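Local structure of putative ribose operon repressor (Burkholderia thailandensis, 3EGC) at residues S107-G112 against E264-T269. The protein is a putative ribose operon repressor of the LacI family, which probably binds regulatory DNA and whose sugar-binding domain resembles periplasmic binding proteins. Numbering follows the deposited sequence.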
loop_
_atom_site.group_PDB
_atom_site.type_symbol
_atom_site.label_atom_id
_atom_site.label_comp_id
_atom_site.label_asym_id
_atom_site.label_seq_id
_atom_site.Cartn_x
_atom_site.Cartn_y
_atom_site.Cartn_z
ATOM N N SER A 107 3.131 -10.517 -15.079
ATOM C CA SER A 107 2.121 -11.536 -14.717
ATOM C C SER A 107 1.536 -12.202 -15.947
ATOM O O SER A 107 1.656 -11.664 -17.061
ATOM C CB SER A 107 0.965 -10.933 -13.911
ATOM O OG SER A 107 1.431 -10.470 -12.656
ATOM N N GLU A 108 0.881 -13.344 -15.739
ATOM C CA GLU A 108 0.085 -13.956 -16.823
ATOM C C GLU A 108 -1.300 -13.292 -17.018
ATOM O O GLU A 108 -2.375 -13.878 -16.728
ATOM C CB GLU A 108 0.005 -15.492 -16.696
ATOM C CG GLU A 108 -0.747 -15.984 -15.443
ATOM C CD GLU A 108 -0.497 -17.463 -15.123
ATOM O OE1 GLU A 108 0.245 -18.140 -15.883
ATOM O OE2 GLU A 108 -1.058 -17.935 -14.113
ATOM N N ASN A 109 -1.279 -12.067 -17.521
ATOM C CA ASN A 109 -2.519 -11.266 -17.604
ATOM C C ASN A 109 -3.661 -11.827 -18.463
ATOM O O ASN A 109 -4.794 -11.930 -17.982
ATOM C CB ASN A 109 -2.220 -9.850 -18.030
ATOM C CG ASN A 109 -1.217 -9.145 -17.092
ATOM O OD1 ASN A 109 -1.475 -8.998 -15.901
ATOM N ND2 ASN A 109 -0.125 -8.647 -17.658
ATOM N N VAL A 110 -3.381 -12.178 -19.715
ATOM C CA VAL A 110 -4.377 -12.862 -20.550
ATOM C C VAL A 110 -5.037 -14.047 -19.789
ATOM O O VAL A 110 -6.238 -14.073 -19.555
ATOM C CB VAL A 110 -3.737 -13.419 -21.895
ATOM C CG1 VAL A 110 -4.832 -13.858 -22.873
ATOM C CG2 VAL A 110 -2.860 -12.432 -22.558
ATOM N N ARG A 111 -4.235 -15.039 -19.406
ATOM C CA ARG A 111 -4.778 -16.207 -18.702
ATOM C C ARG A 111 -5.705 -15.893 -17.473
ATOM O O ARG A 111 -6.804 -16.453 -17.328
ATOM C CB ARG A 111 -3.676 -17.115 -18.252
ATOM C CG ARG A 111 -4.141 -18.489 -17.918
ATOM C CD ARG A 111 -2.958 -19.299 -17.332
ATOM N NE ARG A 111 -2.004 -19.680 -18.373
ATOM C CZ ARG A 111 -0.863 -20.313 -18.150
ATOM N NH1 ARG A 111 -0.066 -20.608 -19.171
ATOM N NH2 ARG A 111 -0.504 -20.614 -16.907
ATOM N N GLY A 112 -5.217 -15.015 -16.593
ATOM C CA GLY A 112 -5.949 -14.689 -15.375
ATOM C C GLY A 112 -7.246 -13.997 -15.745
ATOM O O GLY A 112 -8.236 -14.297 -15.142
ATOM N N GLU A 264 12.260 -12.492 -20.461
ATOM C CA GLU A 264 10.890 -12.213 -20.105
ATOM C C GLU A 264 10.345 -13.336 -19.259
ATOM O O GLU A 264 10.263 -14.464 -19.669
ATOM C CB GLU A 264 9.984 -11.974 -21.334
ATOM C CG GLU A 264 8.475 -11.900 -20.963
ATOM C CD GLU A 264 7.528 -11.523 -22.122
ATOM O OE1 GLU A 264 7.985 -10.806 -23.063
ATOM O OE2 GLU A 264 6.337 -11.955 -22.098
ATOM N N MET A 265 9.979 -13.013 -18.032
ATOM C CA MET A 265 9.382 -13.996 -17.154
ATOM C C MET A 265 7.912 -13.700 -16.996
ATOM O O MET A 265 7.518 -12.591 -16.671
ATOM C CB MET A 265 10.014 -13.983 -15.775
ATOM C CG MET A 265 11.092 -15.049 -15.520
ATOM S SD MET A 265 11.981 -14.857 -13.941
ATOM C CE MET A 265 11.032 -16.088 -13.008
ATOM N N ARG A 266 7.093 -14.715 -17.219
ATOM C CA ARG A 266 5.692 -14.601 -16.915
ATOM C C ARG A 266 5.378 -15.399 -15.654
ATOM O O ARG A 266 5.569 -16.614 -15.621
ATOM C CB ARG A 266 4.873 -15.131 -18.083
ATOM C CG ARG A 266 4.970 -14.251 -19.304
ATOM C CD ARG A 266 3.989 -13.094 -19.215
ATOM N NE ARG A 266 4.096 -12.198 -20.342
ATOM C CZ ARG A 266 3.289 -11.155 -20.566
ATOM N NH1 ARG A 266 2.268 -10.877 -19.707
ATOM N NH2 ARG A 266 3.489 -10.386 -21.640
ATOM N N LEU A 267 4.850 -14.729 -14.643
ATOM C CA LEU A 267 4.561 -15.389 -13.363
ATOM C C LEU A 267 3.071 -15.800 -13.149
ATOM O O LEU A 267 2.150 -15.084 -13.483
ATOM C CB LEU A 267 4.987 -14.496 -12.223
ATOM C CG LEU A 267 6.335 -14.759 -11.566
ATOM C CD1 LEU A 267 7.407 -15.466 -12.475
ATOM C CD2 LEU A 267 6.904 -13.540 -10.780
ATOM N N GLN A 268 2.867 -16.969 -12.579
ATOM C CA GLN A 268 1.550 -17.490 -12.320
ATOM C C GLN A 268 0.714 -16.616 -11.354
ATOM O O GLN A 268 1.177 -16.172 -10.273
ATOM C CB GLN A 268 1.700 -18.930 -11.782
ATOM C CG GLN A 268 0.598 -19.487 -10.808
ATOM C CD GLN A 268 1.047 -20.836 -10.136
ATOM O OE1 GLN A 268 1.754 -20.871 -9.130
ATOM N NE2 GLN A 268 0.660 -21.927 -10.726
ATOM N N THR A 269 -0.504 -16.365 -11.766
ATOM C CA THR A 269 -1.498 -15.719 -10.990
ATOM C C THR A 269 -2.499 -16.806 -10.536
ATOM O O THR A 269 -2.598 -17.905 -11.114
ATOM C CB THR A 269 -2.270 -14.698 -11.856
ATOM O OG1 THR A 269 -3.009 -15.366 -12.873
ATOM C CG2 THR A 269 -1.332 -13.794 -12.510
#
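The R266 guanidinium meets S107 O at its edge, close to its own plane. R266 NH1 donates to S107 O at 2.8 Å, almost in line with the carbonyl bond. E264 OE2 lies at another edge, formed by NE and NH2, and takes a salt-bridging bond from R266 NE at 2.9 Å. The bend at chi2 (-83°) brings the R266 group back to S107. N109 ND2 is at the NH1 edge, 3.9 Å from R266 NH1, with the amide plane turned 83° from the guanidinium. E142 accepts from N109 ND2 and pairs with R266 NH2. R143 NH2 bonds N109 OD1. The E108 carboxylate is met from above its plane, where T269 N donates to OE2 at 2.9 Å. T269 OG1 adds a weak bond to the same oxygen. E108 OE1 pairs by charge alone with R111, well out of the plane of that guanidinium. Strands 103-107 and 264-272 are parallel neighbours in this LacI-type sugar-binding fold, and S107 pairs with L267. E108 N donates to L267 O at 3.1 Å. E108 occupies the N-cap position of helix 109-122. Its backbone N and carboxylate both hold this strand-to-helix turn to 264-269. T269 CG2 touches E108 CG and S107 CB.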